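Local coordinates for yfhH hypothetical protein (Bacillus subtilis, PDB 1SF9), which is of unknown function but is a putative transcriptional regulator that forms a homodimer and belongs to the DUF1811 family, at residues Glu26-Tyr29 and Ser30-Pro34; Lys47-Lys50 and Ala51-Gly55; Glu59-Val62 and Leu63-Ile67; Asp79-Pro82 and Gly83-Tyr86. One frame throughout, in Å; residues are numbered along the deposited sequence. Where two conformers were deposited one is given.

Contact 1. Residues Glu26-Tyr29 and Ser30-Pro34; sequences EKRY and SQMTP
M32 swings its methyl group back over the last turn of helix 17-30 and sets it against two side chains of that turn, R28 and Y29. M32 has CG anti to its carbonyl carbon (chi1 -77°) and runs extended from there, which carries CE to a point centred over one face of the R28 guanidinium, 3.4 Å from R28 CZ. The R28 chain meets it by staying stretched out from CG to NE, and the two side chains cross obliquely. Against Y29 the thioether lies alongside instead, pointing the same way: M32 CE is 3.9 Å from Y29 CD2, and the sulfur is 5.1 Å from the ring centroid, an oblique Met-aromatic contact.

S30 is held differently. Its OG, placed between its own N and carbonyl carbon (chi1 72°), folds back and donates to K27 O at 2.7 Å, while S30 N holds E26 O. Beyond it the spacing shortens to i to i-3, Q31 N to R28 O and M32 N to Y29 O, with both donors well above the carbonyl planes. A water gives one hydrogen to Y29 O and the other to M32 O, bridging the departing chain; T33 then caps the start of helix 34-53, whose E40 takes the hydrogen bond of Y29 OH.

Carbonyls left over at the helix end are thus met by a hydroxyl, i to i-3 backbone bonds and water, while the methionine gives an apolar cover to a cationic plane and an aromatic ring; with E40, R28 NH1 has only a long, weak ion pair.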
ATOM      1  N   GLU A  26       9.034  -4.089   4.617  1.00 12.41           N
ATOM      2  CA  GLU A  26       9.458  -3.618   3.307  1.00 13.51           C
ATOM      3  C   GLU A  26      10.759  -4.310   2.908  1.00 13.75           C
ATOM      4  O   GLU A  26      10.914  -4.716   1.770  1.00 13.45           O
ATOM      5  CB  GLU A  26       9.591  -2.096   3.316  1.00 16.33           C
ATOM      6  CG  GLU A  26       8.231  -1.433   3.577  1.00 19.42           C
ATOM      7  CD  GLU A  26       8.234   0.083   3.429  1.00 25.27           C
ATOM      8  OE1 GLU A  26       7.155   0.694   3.594  1.00 25.20           O
ATOM      9  OE2 GLU A  26       9.302   0.670   3.148  1.00 27.20           O
ATOM     10  N   LYS A  27      11.681  -4.482   3.854  1.00 12.43           N
ATOM     11  CA  LYS A  27      12.946  -5.138   3.526  1.00 15.02           C
ATOM     12  C   LYS A  27      12.661  -6.573   3.095  1.00 14.24           C
ATOM     13  O   LYS A  27      13.221  -7.079   2.121  1.00 15.98           O
ATOM     14  CB  LYS A  27      13.860  -5.134   4.759  1.00 16.03           C
ATOM     15  CG  LYS A  27      15.245  -5.742   4.558  1.00 20.48           C
ATOM     16  CD  LYS A  27      16.019  -5.686   5.870  1.00 21.74           C
ATOM     17  CE  LYS A  27      17.401  -6.316   5.761  1.00 26.67           C
ATOM     18  NZ  LYS A  27      18.260  -5.575   4.796  1.00 31.38           N
ATOM     19  N   ARG A  28      11.782  -7.225   3.834  1.00 14.12           N
ATOM     20  CA  ARG A  28      11.422  -8.605   3.552  1.00 13.48           C
ATOM     21  C   ARG A  28      10.749  -8.745   2.184  1.00 13.86           C
ATOM     22  O   ARG A  28      11.152  -9.572   1.370  1.00 11.76           O
ATOM     23  CB  ARG A  28      10.499  -9.118   4.661  1.00 16.31           C
ATOM     24  CG  ARG A  28      10.180 -10.578   4.574  1.00 21.24           C
ATOM     25  CD  ARG A  28       9.358 -11.031   5.771  1.00 25.09           C
ATOM     26  NE  ARG A  28       8.805 -12.363   5.549  1.00 28.78           N
ATOM     27  CZ  ARG A  28       7.505 -12.621   5.454  1.00 29.51           C
ATOM     28  NH1 ARG A  28       6.626 -11.637   5.565  1.00 29.23           N
ATOM     29  NH2 ARG A  28       7.085 -13.864   5.245  1.00 31.26           N
ATOM     30  N   TYR A  29       9.741  -7.913   1.927  0.80 10.78           N
ATOM     31  CA  TYR A  29       9.023  -7.979   0.651  0.80 10.67           C
ATOM     32  C   TYR A  29       9.908  -7.641  -0.546  0.80 11.93           C
ATOM     33  O   TYR A  29       9.736  -8.199  -1.622  0.80 12.34           O
ATOM     34  CB  TYR A  29       7.818  -7.013   0.638  0.80  9.63           C
ATOM     35  CG  TYR A  29       6.673  -7.393   1.547  0.80 11.01           C
ATOM     36  CD1 TYR A  29       5.559  -6.552   1.678  0.80  8.15           C
ATOM     37  CD2 TYR A  29       6.674  -8.599   2.245  0.80  9.37           C
ATOM     38  CE1 TYR A  29       4.477  -6.911   2.482  0.80 11.34           C
ATOM     39  CE2 TYR A  29       5.605  -8.973   3.037  0.80 11.72           C
ATOM     40  CZ  TYR A  29       4.506  -8.119   3.153  0.80 10.66           C
ATOM     41  OH  TYR A  29       3.444  -8.478   3.932  0.80 14.06           O
ATOM     42  N   SER A  30      10.843  -6.720  -0.352  1.00 12.99           N
ATOM     43  CA  SER A  30      11.726  -6.286  -1.433  1.00 15.63           C
ATOM     44  C   SER A  30      12.621  -7.406  -1.943  1.00 17.29           C
ATOM     45  O   SER A  30      13.146  -7.324  -3.043  1.00 17.78           O
ATOM     46  CB  SER A  30      12.601  -5.119  -0.980  1.00 14.91           C
ATOM     47  OG  SER A  30      13.604  -5.534  -0.052  1.00 19.93           O
ATOM     48  N   GLN A  31      12.782  -8.447  -1.137  1.00 18.21           N
ATOM     49  CA  GLN A  31      13.652  -9.560  -1.504  1.00 20.23           C
ATOM     50  C   GLN A  31      12.883 -10.803  -1.945  1.00 20.05           C
ATOM     51  O   GLN A  31      13.482 -11.809  -2.341  1.00 21.23           O
ATOM     52  CB  GLN A  31      14.558  -9.892  -0.318  1.00 23.43           C
ATOM     53  CG  GLN A  31      15.507  -8.750   0.053  1.00 28.56           C
ATOM     54  CD  GLN A  31      16.237  -8.994   1.356  1.00 33.01           C
ATOM     55  OE1 GLN A  31      15.641  -8.978   2.434  1.00 34.37           O
ATOM     56  NE2 GLN A  31      17.540  -9.230   1.263  1.00 36.73           N
ATOM     57  N   MET A  32      11.558 -10.720  -1.897  0.80 17.40           N
ATOM     58  CA  MET A  32      10.716 -11.840  -2.295  0.80 16.86           C
ATOM     59  C   MET A  32      10.506 -11.961  -3.796  0.80 16.75           C
ATOM     60  O   MET A  32      10.462 -10.968  -4.537  0.80 16.84           O
ATOM     61  CB  MET A  32       9.321 -11.737  -1.661  0.80 15.05           C
ATOM     62  CG  MET A  32       9.218 -12.130  -0.211  0.80 14.58           C
ATOM     63  SD  MET A  32       7.484 -11.972   0.291  0.80 13.64           S
ATOM     64  CE  MET A  32       7.593 -12.345   2.069  0.80 17.28           C
ATOM     65  N   THR A  33      10.371 -13.202  -4.239  1.00 16.84           N
ATOM     66  CA  THR A  33      10.063 -13.488  -5.629  1.00 17.15           C
ATOM     67  C   THR A  33       8.550 -13.283  -5.796  1.00 16.21           C
ATOM     68  O   THR A  33       7.815 -13.238  -4.802  1.00 16.77           O
ATOM     69  CB  THR A  33      10.349 -14.960  -5.933  1.00 18.93           C
ATOM     70  OG1 THR A  33       9.424 -15.789  -5.202  1.00 18.68           O
ATOM     71  CG2 THR A  33      11.755 -15.311  -5.498  1.00 17.68           C
ATOM     72  N   PRO A  34       8.060 -13.169  -7.042  1.00 16.59           N
ATOM     73  CA  PRO A  34       6.617 -12.985  -7.223  1.00 17.40           C
ATOM     74  C   PRO A  34       5.814 -14.130  -6.597  1.00 17.68           C
ATOM     75  O   PRO A  34       4.748 -13.916  -6.018  1.00 16.21           O
ATOM     76  CB  PRO A  34       6.472 -12.923  -8.737  1.00 18.32           C
ATOM     77  CG  PRO A  34       7.730 -12.204  -9.130  1.00 17.54           C
ATOM     78  CD  PRO A  34       8.775 -12.903  -8.307  1.00 17.62           C
TER
HETATM   79  O   HOH W   1       9.929  -7.991  -4.341  1.00 24.05           O

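Contact 2. Residues Lys47-Lys50 and Ala51-Gly55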
ATOM      1  N   LYS A  47      -6.092 -14.919   6.808  1.00 10.99           N
ATOM      2  CA  LYS A  47      -6.211 -14.391   8.165  1.00 11.47           C
ATOM      3  C   LYS A  47      -7.232 -13.249   8.194  1.00 11.54           C
ATOM      4  O   LYS A  47      -7.965 -13.093   9.178  1.00 12.98           O
ATOM      5  CB  LYS A  47      -4.865 -13.884   8.687  1.00 12.21           C
ATOM      6  CG  LYS A  47      -3.865 -15.000   8.925  1.00 15.53           C
ATOM      7  CD  LYS A  47      -2.514 -14.478   9.419  1.00 21.44           C
ATOM      8  CE  LYS A  47      -1.520 -15.639   9.595  1.00 24.54           C
ATOM      9  NZ  LYS A  47      -0.188 -15.114   9.987  1.00 30.16           N
ATOM     10  N   ALA A  48      -7.275 -12.462   7.124  1.00  9.59           N
ATOM     11  CA  ALA A  48      -8.207 -11.328   7.062  1.00 10.96           C
ATOM     12  C   ALA A  48      -9.637 -11.838   6.974  1.00 12.79           C
ATOM     13  O   ALA A  48     -10.559 -11.270   7.579  1.00 13.72           O
ATOM     14  CB  ALA A  48      -7.891 -10.428   5.859  1.00  9.78           C
ATOM     15  N   ARG A  49      -9.831 -12.914   6.225  1.00 14.29           N
ATOM     16  CA  ARG A  49     -11.164 -13.479   6.080  1.00 17.61           C
ATOM     17  C   ARG A  49     -11.666 -13.894   7.443  1.00 16.29           C
ATOM     18  O   ARG A  49     -12.825 -13.664   7.784  1.00 17.66           O
ATOM     19  CB  ARG A  49     -11.138 -14.698   5.158  1.00 20.27           C
ATOM     20  CG  ARG A  49     -12.464 -15.424   5.109  1.00 29.28           C
ATOM     21  CD  ARG A  49     -12.557 -16.316   3.894  1.00 34.04           C
ATOM     22  NE  ARG A  49     -12.519 -15.540   2.658  1.00 40.27           N
ATOM     23  CZ  ARG A  49     -11.418 -15.321   1.944  1.00 42.25           C
ATOM     24  NH1 ARG A  49     -11.477 -14.594   0.835  1.00 44.06           N
ATOM     25  NH2 ARG A  49     -10.262 -15.852   2.322  1.00 44.03           N
ATOM     26  N   LYS A  50     -10.793 -14.502   8.232  1.00 16.58           N
ATOM     27  CA  LYS A  50     -11.197 -14.931   9.552  1.00 18.37           C
ATOM     28  C   LYS A  50     -11.499 -13.738  10.443  1.00 18.02           C
ATOM     29  O   LYS A  50     -12.478 -13.753  11.182  1.00 17.81           O
ATOM     30  CB  LYS A  50     -10.138 -15.840  10.160  1.00 19.43           C
ATOM     31  CG  LYS A  50     -10.217 -17.235   9.551  1.00 26.79           C
ATOM     32  CD  LYS A  50      -8.854 -17.841   9.260  1.00 32.26           C
ATOM     33  CE  LYS A  50      -8.272 -18.533  10.471  1.00 35.54           C
ATOM     34  NZ  LYS A  50      -7.044 -19.279  10.088  1.00 37.99           N
ATOM     35  N   ALA A  51     -10.693 -12.684  10.360  1.00 16.26           N
ATOM     36  CA  ALA A  51     -10.998 -11.515  11.180  1.00 15.57           C
ATOM     37  C   ALA A  51     -12.341 -10.914  10.746  1.00 14.71           C
ATOM     38  O   ALA A  51     -13.137 -10.479  11.586  1.00 15.20           O
ATOM     39  CB  ALA A  51      -9.891 -10.466  11.048  1.00 14.57           C
ATOM     40  N   GLU A  52     -12.589 -10.873   9.442  1.00 14.75           N
ATOM     41  CA  GLU A  52     -13.822 -10.274   8.953  1.00 17.67           C
ATOM     42  C   GLU A  52     -15.053 -11.070   9.393  1.00 19.70           C
ATOM     43  O   GLU A  52     -16.090 -10.498   9.762  1.00 18.71           O
ATOM     44  CB  GLU A  52     -13.783 -10.160   7.425  1.00 20.99           C
ATOM     45  CG  GLU A  52     -14.872  -9.279   6.845  1.00 26.26           C
ATOM     46  CD  GLU A  52     -14.718  -9.065   5.338  1.00 32.60           C
ATOM     47  OE1 GLU A  52     -15.562  -8.359   4.744  1.00 35.12           O
ATOM     48  OE2 GLU A  52     -13.752  -9.600   4.748  1.00 34.56           O
ATOM     49  N   GLN A  53     -14.929 -12.388   9.383  1.00 18.99           N
ATOM     50  CA  GLN A  53     -16.057 -13.244   9.756  1.00 20.58           C
ATOM     51  C   GLN A  53     -16.415 -13.165  11.231  1.00 19.62           C
ATOM     52  O   GLN A  53     -17.520 -13.525  11.631  1.00 17.59           O
ATOM     53  CB  GLN A  53     -15.760 -14.688   9.330  1.00 23.64           C
ATOM     54  CG  GLN A  53     -15.674 -14.824   7.814  1.00 29.29           C
ATOM     55  CD  GLN A  53     -15.395 -16.244   7.348  1.00 33.78           C
ATOM     56  OE1 GLN A  53     -14.423 -16.880   7.784  1.00 35.64           O
ATOM     57  NE2 GLN A  53     -16.242 -16.749   6.447  1.00 34.91           N
ATOM     58  N   HIS A  54     -15.481 -12.677  12.040  1.00 18.61           N
ATOM     59  CA  HIS A  54     -15.687 -12.528  13.483  1.00 17.50           C
ATOM     60  C   HIS A  54     -15.826 -11.053  13.915  1.00 16.83           C
ATOM     61  O   HIS A  54     -15.874 -10.736  15.111  1.00 14.88           O
ATOM     62  CB  HIS A  54     -14.509 -13.178  14.212  1.00 20.15           C
ATOM     63  CG  HIS A  54     -14.533 -14.673  14.150  1.00 25.92           C
ATOM     64  ND1 HIS A  54     -15.258 -15.440  15.040  1.00 28.74           N
ATOM     65  CD2 HIS A  54     -14.002 -15.535  13.254  1.00 27.66           C
ATOM     66  CE1 HIS A  54     -15.177 -16.709  14.688  1.00 29.21           C
ATOM     67  NE2 HIS A  54     -14.423 -16.796  13.607  1.00 29.77           N
ATOM     68  N   GLY A  55     -15.863 -10.164  12.930  1.00 14.23           N
ATOM     69  CA  GLY A  55     -15.965  -8.738  13.207  1.00 15.12           C
ATOM     70  C   GLY A  55     -14.788  -8.163  13.992  1.00 14.80           C
ATOM     71  O   GLY A  55     -14.947  -7.234  14.785  1.00 13.09           O
TER
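R49 and Q53, one turn apart where helix 34-53 ends in a Schellman motif, run side by side and point the same way. Their meeting is made by aliphatic carbon and amide, not by charge: R49 CG lies 3.6 Å from Q53 OE1, and the guanidinium plane stands at 90° to the amide plane. The R49 chain, with CG anti to the backbone N (chi1 173°), kinks at chi3 and takes its charged end back toward the preceding turn, where E46 is a long, weak ion partner. Q53 differs, with CG anti to the carbonyl carbon, which lays its CG against R49 O, the same oxygen that accepts Q53 N at 2.9 Å.

A48 and A51 offer only methyl groups on the buried part of this turn, A48 facing helix 57-74. The regular bonds A51 N to K47 O and E52 N to A48 O carry the helix through; the next but one, H54 N to K50 O, is weak at 3.3 Å as the helix unwinds. G55, with positive phi, is the C-prime residue: G55 N returns to E52 O, and I56 N to A51 O.

H54 turns its imidazole back toward the helix end, so that K50 O meets the ring edge in its plane, with H54 CD2 3.1 Å from that oxygen.

Contact 3. Residues Glu59-Val62 and Leu63-Ile67; sequences ELAV and LERKI
The guanidinium of R65 lies with one face over the backbone of the preceding turn. A61 O sits 3.6 Å above that plane, displaced toward its rim, and V62 N lies on the same face. Around the group, R65 NH2 comes within 3.5 Å of the A61 methyl and R65 NH1 meets V62 CG2. The bend at chi3 (-66°) folds the arginine back in this way, instead of letting it reach away from the helix. A61 O meanwhile accepts R65 N, so the oxygen is gripped by the amide while the cation, probably favourably placed for its partial charge, covers it. The E59 chain, bent at chi2 (54°), crosses the leucine L63 so that its OE1 lies 3.6 Å from L63 CG. L60 and E64 run alongside each other, with L60 CD1 3.7 Å from E64 OE2. Four i to i-4 backbone bonds, from L63 N to E59 O through K66 N to V62 O, run beneath; the first is the straightest, at 169°.

L63 is the buried residue among those that touch here, its CG and CD1 packed on E59 O as well as on the glutamate side chain. An alanine here would remove both methyl branches, and is likely to open a gap facing K47 and leave the E59 carboxylate free to turn.

This part of helix 57-74 lies against helix 34-53: L60 and E64 meet A48, L63 meets K47, and I67 meets L44, while R65 and V62 belong to another side of the helix.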
ATOM      1  N   GLU A  59      -7.941  -5.648  13.794  0.70 14.65           N
ATOM      2  CA  GLU A  59      -7.040  -6.618  13.180  0.70 13.35           C
ATOM      3  C   GLU A  59      -7.262  -6.748  11.675  0.70 10.54           C
ATOM      4  O   GLU A  59      -6.296  -6.860  10.910  0.70  8.31           O
ATOM      5  CB  GLU A  59      -7.181  -7.992  13.835  0.70 15.71           C
ATOM      6  CG  GLU A  59      -6.148  -8.943  13.315  0.70 20.84           C
ATOM      7  CD  GLU A  59      -4.742  -8.379  13.453  0.70 23.40           C
ATOM      8  OE1 GLU A  59      -3.846  -8.825  12.712  0.70 26.99           O
ATOM      9  OE2 GLU A  59      -4.536  -7.487  14.308  0.70 27.36           O
ATOM     10  N   LEU A  60      -8.519  -6.740  11.238  1.00  8.77           N
ATOM     11  CA  LEU A  60      -8.789  -6.825   9.815  1.00  8.32           C
ATOM     12  C   LEU A  60      -8.073  -5.662   9.127  1.00  7.41           C
ATOM     13  O   LEU A  60      -7.468  -5.831   8.076  1.00  7.54           O
ATOM     14  CB  LEU A  60     -10.294  -6.738   9.524  1.00  8.06           C
ATOM     15  CG  LEU A  60     -10.765  -6.584   8.083  1.00  6.68           C
ATOM     16  CD1 LEU A  60     -10.247  -7.778   7.238  1.00  7.72           C
ATOM     17  CD2 LEU A  60     -12.313  -6.538   8.034  1.00  8.90           C
ATOM     18  N   ALA A  61      -8.128  -4.480   9.736  1.00  7.97           N
ATOM     19  CA  ALA A  61      -7.496  -3.320   9.120  1.00  8.21           C
ATOM     20  C   ALA A  61      -5.976  -3.453   9.057  1.00  7.26           C
ATOM     21  O   ALA A  61      -5.368  -3.074   8.062  1.00  6.33           O
ATOM     22  CB  ALA A  61      -7.895  -2.032   9.883  1.00 11.40           C
ATOM     23  N   VAL A  62      -5.373  -3.988  10.108  1.00  7.50           N
ATOM     24  CA  VAL A  62      -3.916  -4.176  10.120  1.00  6.88           C
ATOM     25  C   VAL A  62      -3.519  -5.130   8.991  1.00  9.27           C
ATOM     26  O   VAL A  62      -2.576  -4.867   8.254  1.00  8.54           O
ATOM     27  CB  VAL A  62      -3.459  -4.779  11.463  1.00  7.75           C
ATOM     28  CG1 VAL A  62      -2.012  -5.245  11.382  1.00 10.87           C
ATOM     29  CG2 VAL A  62      -3.599  -3.749  12.559  1.00 11.60           C
ATOM     30  N   LEU A  63      -4.260  -6.224   8.852  1.00  7.34           N
ATOM     31  CA  LEU A  63      -3.978  -7.215   7.804  1.00  6.57           C
ATOM     32  C   LEU A  63      -4.193  -6.613   6.429  1.00  7.30           C
ATOM     33  O   LEU A  63      -3.388  -6.825   5.535  1.00  6.81           O
ATOM     34  CB  LEU A  63      -4.882  -8.445   7.971  1.00  4.05           C
ATOM     35  CG  LEU A  63      -4.508  -9.308   9.183  1.00  8.06           C
ATOM     36  CD1 LEU A  63      -5.676 -10.233   9.550  1.00  7.45           C
ATOM     37  CD2 LEU A  63      -3.260 -10.137   8.845  1.00 10.21           C
ATOM     38  N   GLU A  64      -5.260  -5.826   6.249  1.00  7.34           N
ATOM     39  CA  GLU A  64      -5.497  -5.258   4.921  1.00  8.06           C
ATOM     40  C   GLU A  64      -4.434  -4.234   4.563  1.00  6.66           C
ATOM     41  O   GLU A  64      -4.095  -4.104   3.407  1.00  7.41           O
ATOM     42  CB  GLU A  64      -6.885  -4.621   4.812  1.00  9.42           C
ATOM     43  CG  GLU A  64      -8.034  -5.659   4.876  1.00 10.73           C
ATOM     44  CD  GLU A  64      -8.022  -6.649   3.731  1.00 16.65           C
ATOM     45  OE1 GLU A  64      -7.430  -6.348   2.676  1.00 17.96           O
ATOM     46  OE2 GLU A  64      -8.628  -7.740   3.886  1.00 16.76           O
ATOM     47  N   ARG A  65      -3.908  -3.502   5.537  1.00  7.58           N
ATOM     48  CA  ARG A  65      -2.835  -2.579   5.179  1.00  7.24           C
ATOM     49  C   ARG A  65      -1.604  -3.369   4.724  1.00  8.94           C
ATOM     50  O   ARG A  65      -0.890  -2.917   3.829  1.00  8.60           O
ATOM     51  CB  ARG A  65      -2.484  -1.651   6.339  1.00  6.67           C
ATOM     52  CG  ARG A  65      -3.569  -0.575   6.495  1.00  8.56           C
ATOM     53  CD  ARG A  65      -3.222   0.519   7.497  1.00  6.52           C
ATOM     54  NE  ARG A  65      -3.125   0.068   8.881  1.00  8.33           N
ATOM     55  CZ  ARG A  65      -4.156   0.001   9.728  1.00  8.40           C
ATOM     56  NH1 ARG A  65      -3.964  -0.404  10.973  1.00 10.98           N
ATOM     57  NH2 ARG A  65      -5.382   0.320   9.327  1.00  8.20           N
ATOM     58  N   LYS A  66      -1.333  -4.511   5.358  0.80  7.26           N
ATOM     59  CA  LYS A  66      -0.195  -5.332   4.931  0.80  7.61           C
ATOM     60  C   LYS A  66      -0.422  -5.884   3.527  0.80  7.30           C
ATOM     61  O   LYS A  66       0.508  -5.950   2.722  0.80  7.88           O
ATOM     62  CB  LYS A  66       0.045  -6.493   5.890  0.80  7.08           C
ATOM     63  CG  LYS A  66       0.526  -6.039   7.234  0.80  8.47           C
ATOM     64  CD  LYS A  66       0.902  -7.198   8.121  0.80 14.96           C
ATOM     65  CE  LYS A  66       1.475  -6.690   9.440  0.80 18.94           C
ATOM     66  NZ  LYS A  66       2.832  -6.112   9.243  0.80 23.92           N
ATOM     67  N   ILE A  67      -1.656  -6.289   3.233  1.00  6.77           N
ATOM     68  CA  ILE A  67      -1.985  -6.820   1.905  1.00  6.35           C
ATOM     69  C   ILE A  67      -1.784  -5.745   0.841  1.00  7.38           C
ATOM     70  O   ILE A  67      -1.186  -5.988  -0.209  1.00  6.56           O
ATOM     71  CB  ILE A  67      -3.445  -7.352   1.868  1.00  7.58           C
ATOM     72  CG1 ILE A  67      -3.513  -8.640   2.689  1.00  7.98           C
ATOM     73  CG2 ILE A  67      -3.887  -7.605   0.440  1.00 10.25           C
ATOM     74  CD1 ILE A  67      -4.942  -9.017   3.086  1.00  8.58           C
TER

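Contact 4. Residues Asp79-Pro82 and Gly83-Tyr86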
ATOM      1  N   ASP A  79       5.250   1.091 -14.576  1.00 19.57           N
ATOM      2  CA  ASP A  79       3.950   1.111 -15.238  1.00 17.36           C
ATOM      3  C   ASP A  79       3.101   2.296 -14.765  1.00 18.16           C
ATOM      4  O   ASP A  79       1.944   2.441 -15.166  1.00 18.01           O
ATOM      5  CB  ASP A  79       3.180  -0.180 -14.988  1.00 20.05           C
ATOM      6  CG  ASP A  79       3.837  -1.383 -15.635  1.00 22.76           C
ATOM      7  OD1 ASP A  79       4.533  -1.201 -16.651  1.00 25.01           O
ATOM      8  OD2 ASP A  79       3.638  -2.497 -15.130  1.00 23.02           O
ATOM      9  N   TYR A  80       3.688   3.141 -13.921  1.00 12.57           N
ATOM     10  CA  TYR A  80       3.018   4.317 -13.384  1.00 14.49           C
ATOM     11  C   TYR A  80       3.787   5.522 -13.877  1.00 14.52           C
ATOM     12  O   TYR A  80       5.022   5.517 -13.914  1.00 18.50           O
ATOM     13  CB  TYR A  80       2.946   4.232 -11.903  1.00 12.23           C
ATOM     14  CG  TYR A  80       2.128   3.017 -11.527  1.00 11.37           C
ATOM     15  CD1 TYR A  80       0.757   3.150 -11.316  1.00 11.65           C
ATOM     16  CD2 TYR A  80       2.751   1.774 -11.404  1.00  9.40           C
ATOM     17  CE1 TYR A  80      -0.005   2.029 -10.995  1.00 14.27           C
ATOM     18  CE2 TYR A  80       1.989   0.649 -11.087  1.00 13.66           C
ATOM     19  CZ  TYR A  80       0.609   0.776 -10.887  1.00 12.34           C
ATOM     20  OH  TYR A  80      -0.138  -0.321 -10.598  1.00 15.04           O
ATOM     21  N   SER A  81       3.071   6.570 -14.260  1.00 12.10           N
ATOM     22  CA  SER A  81       3.749   7.709 -14.831  1.00 12.30           C
ATOM     23  C   SER A  81       3.635   9.041 -14.141  1.00  9.73           C
ATOM     24  O   SER A  81       2.540   9.472 -13.859  1.00  8.80           O
ATOM     25  CB  SER A  81       3.248   7.944 -16.267  1.00 15.10           C
ATOM     26  OG  SER A  81       3.377   6.793 -17.067  1.00 18.05           O
ATOM     27  N   PRO A  82       4.768   9.707 -13.864  1.00  9.29           N
ATOM     28  CA  PRO A  82       4.699  11.023 -13.232  1.00  8.48           C
ATOM     29  C   PRO A  82       3.881  11.918 -14.195  1.00  8.65           C
ATOM     30  O   PRO A  82       4.053  11.859 -15.423  1.00 10.19           O
ATOM     31  CB  PRO A  82       6.168  11.442 -13.163  1.00 10.28           C
ATOM     32  CG  PRO A  82       6.862  10.151 -12.900  1.00  8.81           C
ATOM     33  CD  PRO A  82       6.129   9.144 -13.767  1.00  9.79           C
ATOM     34  N   GLY A  83       2.981  12.715 -13.643  1.00  7.89           N
ATOM     35  CA  GLY A  83       2.176  13.590 -14.465  1.00  7.88           C
ATOM     36  C   GLY A  83       0.822  13.037 -14.817  1.00  9.34           C
ATOM     37  O   GLY A  83      -0.053  13.791 -15.266  1.00 10.50           O
ATOM     38  N   GLU A  84       0.646  11.728 -14.642  0.70  7.62           N
ATOM     39  CA  GLU A  84      -0.632  11.080 -14.926  0.70  7.49           C
ATOM     40  C   GLU A  84      -1.490  11.103 -13.658  0.70  8.51           C
ATOM     41  O   GLU A  84      -0.970  11.131 -12.542  0.70  6.45           O
ATOM     42  CB  GLU A  84      -0.419   9.631 -15.398  0.70  9.05           C
ATOM     43  CG  GLU A  84      -1.733   8.946 -15.841  0.70 13.48           C
ATOM     44  CD  GLU A  84      -1.528   7.588 -16.515  0.70 18.17           C
ATOM     45  OE1 GLU A  84      -0.525   7.422 -17.237  0.70 18.59           O
ATOM     46  OE2 GLU A  84      -2.388   6.700 -16.334  0.70 19.92           O
ATOM     47  N   THR A  85      -2.807  11.089 -13.846  1.00  8.19           N
ATOM     48  CA  THR A  85      -3.751  11.117 -12.735  1.00  7.29           C
ATOM     49  C   THR A  85      -4.547   9.806 -12.700  1.00  6.62           C
ATOM     50  O   THR A  85      -4.998   9.299 -13.735  1.00  8.83           O
ATOM     51  CB  THR A  85      -4.677  12.333 -12.886  1.00  6.35           C
ATOM     52  OG1 THR A  85      -3.869  13.519 -12.895  1.00  8.93           O
ATOM     53  CG2 THR A  85      -5.665  12.413 -11.714  1.00  7.76           C
ATOM     54  N   TYR A  86      -4.651   9.239 -11.501  1.00  6.36           N
ATOM     55  CA  TYR A  86      -5.305   7.951 -11.278  1.00  5.77           C
ATOM     56  C   TYR A  86      -6.404   8.072 -10.262  1.00  8.68           C
ATOM     57  O   TYR A  86      -6.455   9.028  -9.484  1.00 10.33           O
ATOM     58  CB  TYR A  86      -4.275   6.943 -10.655  1.00  7.71           C
ATOM     59  CG  TYR A  86      -3.075   6.728 -11.571  1.00  8.14           C
ATOM     60  CD1 TYR A  86      -2.080   7.706 -11.657  1.00  7.50           C
ATOM     61  CD2 TYR A  86      -2.973   5.552 -12.322  1.00 10.88           C
ATOM     62  CE1 TYR A  86      -0.983   7.513 -12.500  1.00  9.93           C
ATOM     63  CE2 TYR A  86      -1.876   5.358 -13.167  1.00 10.67           C
ATOM     64  CZ  TYR A  86      -0.881   6.340 -13.257  1.00 13.09           C
ATOM     65  OH  TYR A  86       0.183   6.155 -14.082  1.00 13.69           O
TER
HETATM   66  O   HOH W   2      -0.167   3.972 -15.677  1.00 29.98           O
HETATM   67  O   HOH W   3       1.358   5.252 -17.898  1.00 41.70           O
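With chi1 near -60° in both tyrosines, Y80 and Y86 each carry CG anti to the carbonyl carbon, and Y86 thereby sends its ring back across the turn to the chain that enters it. The rings meet at a slant, neither stacked nor edge-to-face, their planes 43° apart; Y80 CD1 and Y86 CE2 approach to 3.9 Å. The Y86 hydroxyl reaches past Y80 to the backbone, where S81 N donates to it at 2.9 Å in a nearly straight bond (167°). Its own proton goes to a water in the plane of the ring, which in turn donates to D79 O.

S81 also opens a type II beta turn to E84, closed by E84 N to S81 O at 3.0 Å. G83 takes its third place with positive phi, where a side chain would be jammed against P82 O. E84, extended beyond CG, brings OE1 to a second water that also bonds S81 OG.

A phenylalanine in place of Y86 would lack the hydroxyl, and would probably leave S81 N and the water on D79 O without their partner.

Strand 94-101 flanks the turn, pairing through I97 with G83 and E84. One phenol oxygen thus both accepts from an amide and donates to water, pinning the incoming loop to the first residues of strand 85-88, while the Y80 ring packs its carbon against that of Y86.

From the N terminus, contact 1 lies at the end of helix 17-30 and forms the bend into helix 34-53. Contact 2 lies at the far end of that second helix and starts the turn into helix 57-74, which contact 3 occupies. Contact 4 follows in the loop leading to strand 85-88 and so to the antiparallel sheet. Each is local and closes before the next opens: none nests in or crosses another. Contacts 2 and 3 pack directly on each other, joining helices 34-53 and 57-74. Contacts 1 and 3 only brush, at Y29 OH and K66 O. Contact 4 stands apart, its nearest atoms about 12 Å from contacts 1 and 3.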